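Alpha-/beta-galactoside alpha-2,3-sialyltransferase (Photobacterium phosphoreum, PDB 2ZWI) probably transfers sialic acid from a CMP-activated donor to galactosides in alpha-2,3 linkage, using a GT-B fold that here holds CMP. Local coordinates at residues 84-89 with 107-112; 158-163 with 189-194. One frame throughout, in Å; residues are numbered along the deposited sequence.

Contact 1 (84-89 with 107-112); sequences LWAVDV and LNFYDD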
loop_
_atom_site.group_PDB
_atom_site.type_symbol
_atom_site.label_atom_id
_atom_site.label_comp_id
_atom_site.label_asym_id
_atom_site.label_seq_id
_atom_site.Cartn_x
_atom_site.Cartn_y
_atom_site.Cartn_z
ATOM N N LEU A 84 -8.283 0.641 3.967
ATOM C CA LEU A 84 -8.938 1.949 3.967
ATOM C C LEU A 84 -10.315 1.872 3.284
ATOM O O LEU A 84 -11.281 2.464 3.740
ATOM C CB LEU A 84 -8.063 2.994 3.261
ATOM C CG LEU A 84 -8.522 4.460 3.310
ATOM C CD1 LEU A 84 -8.553 4.970 4.755
ATOM C CD2 LEU A 84 -7.605 5.303 2.447
ATOM N N TRP A 85 -10.373 1.123 2.187
ATOM C CA TRP A 85 -11.577 0.960 1.392
ATOM C C TRP A 85 -12.313 -0.334 1.734
ATOM O O TRP A 85 -12.871 -1.001 0.863
ATOM C CB TRP A 85 -11.207 1.021 -0.092
ATOM C CG TRP A 85 -10.717 2.380 -0.482
ATOM C CD1 TRP A 85 -9.440 2.734 -0.823
ATOM C CD2 TRP A 85 -11.492 3.582 -0.522
ATOM N NE1 TRP A 85 -9.381 4.080 -1.098
ATOM C CE2 TRP A 85 -10.628 4.623 -0.919
ATOM C CE3 TRP A 85 -12.842 3.876 -0.273
ATOM C CZ2 TRP A 85 -11.067 5.938 -1.074
ATOM C CZ3 TRP A 85 -13.283 5.182 -0.430
ATOM C CH2 TRP A 85 -12.396 6.200 -0.827
ATOM N N ALA A 86 -12.325 -0.676 3.018
ATOM C CA ALA A 86 -13.054 -1.856 3.493
ATOM C C ALA A 86 -14.525 -1.818 3.053
ATOM O O ALA A 86 -15.170 -2.859 2.973
ATOM C CB ALA A 86 -12.959 -1.968 5.016
ATOM N N VAL A 87 -15.043 -0.623 2.765
ATOM C CA VAL A 87 -16.424 -0.478 2.255
ATOM C C VAL A 87 -16.699 -1.379 1.037
ATOM O O VAL A 87 -17.797 -1.922 0.899
ATOM C CB VAL A 87 -16.793 1.013 1.922
ATOM C CG1 VAL A 87 -16.009 1.527 0.724
ATOM C CG2 VAL A 87 -18.309 1.169 1.695
ATOM N N ASP A 88 -15.712 -1.530 0.157
ATOM C CA ASP A 88 -15.874 -2.403 -0.999
ATOM C C ASP A 88 -16.065 -3.858 -0.571
ATOM O O ASP A 88 -16.928 -4.540 -1.106
ATOM C CB ASP A 88 -14.703 -2.263 -1.973
ATOM C CG ASP A 88 -14.616 -0.875 -2.588
ATOM O OD1 ASP A 88 -13.496 -0.463 -2.923
ATOM O OD2 ASP A 88 -15.657 -0.196 -2.742
ATOM N N VAL A 89 -15.286 -4.335 0.400
ATOM C CA VAL A 89 -15.515 -5.706 0.884
ATOM C C VAL A 89 -16.821 -5.844 1.694
ATOM O O VAL A 89 -17.490 -6.864 1.593
ATOM C CB VAL A 89 -14.233 -6.445 1.491
ATOM C CG1 VAL A 89 -12.974 -5.591 1.463
ATOM C CG2 VAL A 89 -14.498 -7.105 2.844
ATOM N N LEU A 107 -11.419 -13.242 5.102
ATOM C CA LEU A 107 -11.007 -11.902 4.665
ATOM C C LEU A 107 -9.506 -11.694 4.764
ATOM O O LEU A 107 -8.888 -12.087 5.748
ATOM C CB LEU A 107 -11.707 -10.818 5.495
ATOM C CG LEU A 107 -13.237 -10.870 5.615
ATOM C CD1 LEU A 107 -13.728 -9.845 6.601
ATOM C CD2 LEU A 107 -13.912 -10.678 4.243
ATOM N N ASN A 108 -8.940 -11.076 3.733
ATOM C CA ASN A 108 -7.572 -10.568 3.758
ATOM C C ASN A 108 -7.600 -9.082 3.398
ATOM O O ASN A 108 -7.954 -8.733 2.259
ATOM C CB ASN A 108 -6.691 -11.328 2.753
ATOM C CG ASN A 108 -6.533 -12.802 3.107
ATOM O OD1 ASN A 108 -7.049 -13.683 2.408
ATOM N ND2 ASN A 108 -5.830 -13.075 4.193
ATOM N N PHE A 109 -7.246 -8.223 4.357
ATOM C CA PHE A 109 -7.146 -6.780 4.127
ATOM C C PHE A 109 -5.676 -6.339 3.988
ATOM O O PHE A 109 -4.837 -6.675 4.821
ATOM C CB PHE A 109 -7.790 -5.988 5.271
ATOM C CG PHE A 109 -9.296 -6.048 5.307
ATOM C CD1 PHE A 109 -10.064 -5.197 4.504
ATOM C CD2 PHE A 109 -9.951 -6.930 6.165
ATOM C CE1 PHE A 109 -11.472 -5.242 4.536
ATOM C CE2 PHE A 109 -11.354 -6.975 6.220
ATOM C CZ PHE A 109 -12.115 -6.127 5.396
ATOM N N TYR A 110 -5.377 -5.597 2.933
ATOM C CA TYR A 110 -4.049 -5.049 2.691
ATOM C C TYR A 110 -4.077 -3.535 2.852
ATOM O O TYR A 110 -4.914 -2.875 2.235
ATOM C CB TYR A 110 -3.610 -5.393 1.263
ATOM C CG TYR A 110 -3.405 -6.872 1.037
ATOM C CD1 TYR A 110 -4.486 -7.719 0.766
ATOM C CD2 TYR A 110 -2.133 -7.420 1.100
ATOM C CE1 TYR A 110 -4.293 -9.084 0.567
ATOM C CE2 TYR A 110 -1.928 -8.791 0.900
ATOM C CZ TYR A 110 -3.005 -9.600 0.643
ATOM O OH TYR A 110 -2.779 -10.922 0.448
ATOM N N ASP A 111 -3.183 -2.986 3.683
ATOM C CA ASP A 111 -3.103 -1.530 3.883
ATOM C C ASP A 111 -3.019 -0.791 2.551
ATOM O O ASP A 111 -2.370 -1.266 1.635
ATOM C CB ASP A 111 -1.859 -1.153 4.706
ATOM C CG ASP A 111 -1.978 -1.527 6.175
ATOM O OD1 ASP A 111 -3.098 -1.826 6.652
ATOM O OD2 ASP A 111 -0.918 -1.514 6.848
ATOM N N ASP A 112 -3.647 0.386 2.483
ATOM C CA ASP A 112 -3.654 1.254 1.290
ATOM C C ASP A 112 -2.338 2.035 1.144
ATOM O O ASP A 112 -1.851 2.248 0.032
ATOM C CB ASP A 112 -4.860 2.206 1.402
ATOM C CG ASP A 112 -4.952 3.220 0.276
ATOM O OD1 ASP A 112 -5.720 2.980 -0.675
ATOM O OD2 ASP A 112 -4.293 4.281 0.362
HETATM O O HOH W 1 -6.741 5.065 -1.800
#
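Helix-on-strand packing inside a beta-alpha-beta crossover joins Ala86 and Val89, at the start of helix 86-98, to Phe109 and Leu107 of strand 104-110, while Leu84 and Trp85 just before the helix meet Asp112 just past the strand. No direct hydrogen bond crosses the contact. At the apolar end the Phe109 ring packs against the first helical turn: its CE1 is 3.4 Å from Val89 CG1 and 3.6 Å from Ala86 CB, both oblique to the ring, and Val89 CG2 continues to Leu107 CD2 at 3.9 Å. At the polar end Leu84 CB meets Asp112 CB at 3.8 Å. The Asp112 side chain extends with CG anti to the backbone N (chi1 177°), which brings OD1 to the edge of the Trp85 indole, whose plane stands 68° from the carboxylate. One water, in the indole plane, accepts from Trp85 NE1 at 2.9 Å and donates to Asp112 OD1 at 2.6 Å. OD2 binds a glycerol, probably from the crystallisation liquor, and the side chain of Asp112 is about 6 Å from the bound CMP. Beside the nucleotide, then, OD1 is gripped by Asn82 ND2 and by the water shared with the indole N-H, which together fix the carboxylate's orientation.

Contact 2 (158-163 with 189-194); sequences NIYGFS and RVISNN
The Tyr160 ring meets Ile191 obliquely: Ile191 CD1 comes to 4.1 Å from Tyr160 CD1, near the root of the ring. The Tyr170 ring also meets that of Tyr160, with their planes about 55° apart, and Met172 touches the same side chain. At the far end of the ring the phenol OH has its partner, Asp111, beyond both segments. The two branches of Ile191 divide the work. CG1 sits between the backbone N and the carbonyl carbon (chi1 54°), and the extended chain beyond it carries CD1 to Tyr160; CG2 instead approaches the backbone, with Ile191 CG2 3.3 Å from Tyr160 O. Val190 CG1 is 4.2 Å from Tyr160 O.

The second centre is Ser163, whose CB and OG both face Asn194. Ser163 OG is 2.9 Å from Asn194 ND2, yet the angle is too poor for a hydrogen bond, and Ser163 OG stays 3.5 Å from Val190 O. The interaction is therefore polar proximity without a directed bond. Asn194 ends the type I beta turn that begins at Ile191, and the bond from Asn194 N to Ile191 O, 2.8 Å long, closes that turn. The Asn194 side chain, with CG anti to the carbonyl carbon (chi1 -49°), brings ND2 to Ser163.

In the fold, the piece following helix 156-159 is placed against the end of helix 185-191 and the turn leading to strand 195-197. Tyr170 of strand 168-172 touches both Tyr160 and Ile191, Asn194 pairs with it through the backbone, and Val190 reaches Ile135 of helix 128-147.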
loop_
_atom_site.group_PDB
_atom_site.type_symbol
_atom_site.label_atom_id
_atom_site.label_comp_id
_atom_site.label_asym_id
_atom_site.label_seq_id
_atom_site.Cartn_x
_atom_site.Cartn_y
_atom_site.Cartn_z
ATOM N N ASN A 158 -13.280 0.404 12.933
ATOM C CA ASN A 158 -14.113 -0.339 11.979
ATOM C C ASN A 158 -13.306 -1.122 10.966
ATOM O O ASN A 158 -13.496 -2.332 10.820
ATOM C CB ASN A 158 -15.083 0.607 11.249
ATOM C CG ASN A 158 -16.230 1.064 12.138
ATOM O OD1 ASN A 158 -16.394 0.577 13.250
ATOM N ND2 ASN A 158 -17.033 1.998 11.641
ATOM N N ILE A 159 -12.403 -0.432 10.273
ATOM C CA ILE A 159 -11.587 -1.075 9.234
ATOM C C ILE A 159 -10.671 -2.161 9.809
ATOM O O ILE A 159 -10.460 -3.174 9.160
ATOM C CB ILE A 159 -10.836 -0.054 8.337
ATOM C CG1 ILE A 159 -9.720 0.673 9.105
ATOM C CG2 ILE A 159 -11.828 0.946 7.741
ATOM C CD1 ILE A 159 -8.931 1.671 8.261
ATOM N N TYR A 160 -10.176 -1.967 11.035
ATOM C CA TYR A 160 -9.407 -3.022 11.706
ATOM C C TYR A 160 -10.246 -3.932 12.624
ATOM O O TYR A 160 -9.694 -4.666 13.463
ATOM C CB TYR A 160 -8.187 -2.441 12.447
ATOM C CG TYR A 160 -7.068 -1.972 11.533
ATOM C CD1 TYR A 160 -6.303 -2.890 10.810
ATOM C CD2 TYR A 160 -6.767 -0.616 11.400
ATOM C CE1 TYR A 160 -5.268 -2.469 9.960
ATOM C CE2 TYR A 160 -5.725 -0.183 10.570
ATOM C CZ TYR A 160 -4.980 -1.120 9.850
ATOM O OH TYR A 160 -3.957 -0.706 9.020
ATOM N N GLY A 161 -11.571 -3.915 12.455
ATOM C CA GLY A 161 -12.455 -4.599 13.396
ATOM C C GLY A 161 -13.199 -5.817 12.872
ATOM O O GLY A 161 -14.082 -6.339 13.563
ATOM N N PHE A 162 -12.840 -6.280 11.674
ATOM C CA PHE A 162 -13.574 -7.369 11.003
ATOM C C PHE A 162 -13.302 -8.764 11.569
ATOM O O PHE A 162 -14.136 -9.663 11.402
ATOM C CB PHE A 162 -13.282 -7.385 9.493
ATOM C CG PHE A 162 -14.022 -6.337 8.705
ATOM C CD1 PHE A 162 -15.092 -6.692 7.889
ATOM C CD2 PHE A 162 -13.627 -4.993 8.758
ATOM C CE1 PHE A 162 -15.783 -5.728 7.147
ATOM C CE2 PHE A 162 -14.303 -4.019 8.019
ATOM C CZ PHE A 162 -15.382 -4.381 7.212
ATOM N N SER A 163 -12.144 -8.968 12.213
ATOM C CA SER A 163 -11.846 -10.293 12.803
ATOM C C SER A 163 -12.828 -10.682 13.932
ATOM O O SER A 163 -12.893 -11.851 14.339
ATOM C CB SER A 163 -10.387 -10.398 13.258
ATOM O OG SER A 163 -10.176 -9.742 14.503
ATOM N N ARG A 189 -5.158 -5.832 21.123
ATOM C CA ARG A 189 -5.927 -6.936 21.697
ATOM C C ARG A 189 -6.945 -7.507 20.731
ATOM O O ARG A 189 -7.210 -8.695 20.760
ATOM C CB ARG A 189 -6.645 -6.505 22.971
ATOM C CG ARG A 189 -5.881 -6.817 24.248
ATOM C CD ARG A 189 -6.803 -6.728 25.466
ATOM N NE ARG A 189 -7.611 -5.520 25.403
ATOM C CZ ARG A 189 -7.276 -4.364 25.967
ATOM N NH1 ARG A 189 -6.154 -4.259 26.676
ATOM N NH2 ARG A 189 -8.085 -3.323 25.843
ATOM N N VAL A 190 -7.539 -6.652 19.905
ATOM C CA VAL A 190 -8.504 -7.087 18.907
ATOM C C VAL A 190 -7.836 -7.943 17.811
ATOM O O VAL A 190 -8.350 -9.015 17.449
ATOM C CB VAL A 190 -9.259 -5.887 18.297
ATOM C CG1 VAL A 190 -10.304 -6.354 17.301
ATOM C CG2 VAL A 190 -9.901 -5.038 19.414
ATOM N N ILE A 191 -6.679 -7.502 17.323
ATOM C CA ILE A 191 -6.086 -8.112 16.127
ATOM C C ILE A 191 -4.726 -8.833 16.270
ATOM O O ILE A 191 -4.139 -9.222 15.266
ATOM C CB ILE A 191 -6.014 -7.078 14.959
ATOM C CG1 ILE A 191 -5.291 -5.802 15.408
ATOM C CG2 ILE A 191 -7.421 -6.778 14.440
ATOM C CD1 ILE A 191 -5.204 -4.703 14.319
ATOM N N SER A 192 -4.236 -9.044 17.493
ATOM C CA SER A 192 -2.858 -9.549 17.675
ATOM C C SER A 192 -2.583 -10.881 16.960
ATOM O O SER A 192 -1.474 -11.095 16.443
ATOM C CB SER A 192 -2.456 -9.615 19.165
ATOM O OG SER A 192 -3.237 -10.548 19.895
ATOM N N ASN A 193 -3.592 -11.751 16.908
ATOM C CA ASN A 193 -3.462 -13.034 16.202
ATOM C C ASN A 193 -3.824 -12.972 14.712
ATOM O O ASN A 193 -3.723 -13.976 13.995
ATOM C CB ASN A 193 -4.307 -14.107 16.887
ATOM C CG ASN A 193 -3.778 -14.476 18.248
ATOM O OD1 ASN A 193 -2.561 -14.544 18.465
ATOM N ND2 ASN A 193 -4.685 -14.731 19.175
ATOM N N ASN A 194 -4.240 -11.789 14.265
ATOM C CA ASN A 194 -4.768 -11.588 12.918
ATOM C C ASN A 194 -3.861 -10.749 12.003
ATOM O O ASN A 194 -4.255 -10.408 10.898
ATOM C CB ASN A 194 -6.144 -10.916 13.015
ATOM C CG ASN A 194 -7.072 -11.612 14.012
ATOM O OD1 ASN A 194 -7.319 -12.819 13.915
ATOM N ND2 ASN A 194 -7.581 -10.853 14.974
#

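In the fold
From the N terminus, strand 74-82 leads into contact 1, where 84-89 meets 107-112 and closes the crossover through helix 86-98. The chain then runs through helices 114-125 and 128-147 to contact 2, whose own loop contains strand 168-172 and ends just before edge strand 195-197. The two loops follow in series and neither nest nor cross. In space their centres are 12 Å apart, and they touch: Asp111 OD1 and Tyr160 OH, 2.8 Å apart, probably share a hydrogen bond, while Phe162 packs on Ala86, Leu107 and Phe109. Together they tie strand 104-110 and its crossover helix 86-98 to the segments flanking strand 168-172, toward the 195-197 edge of the sheet.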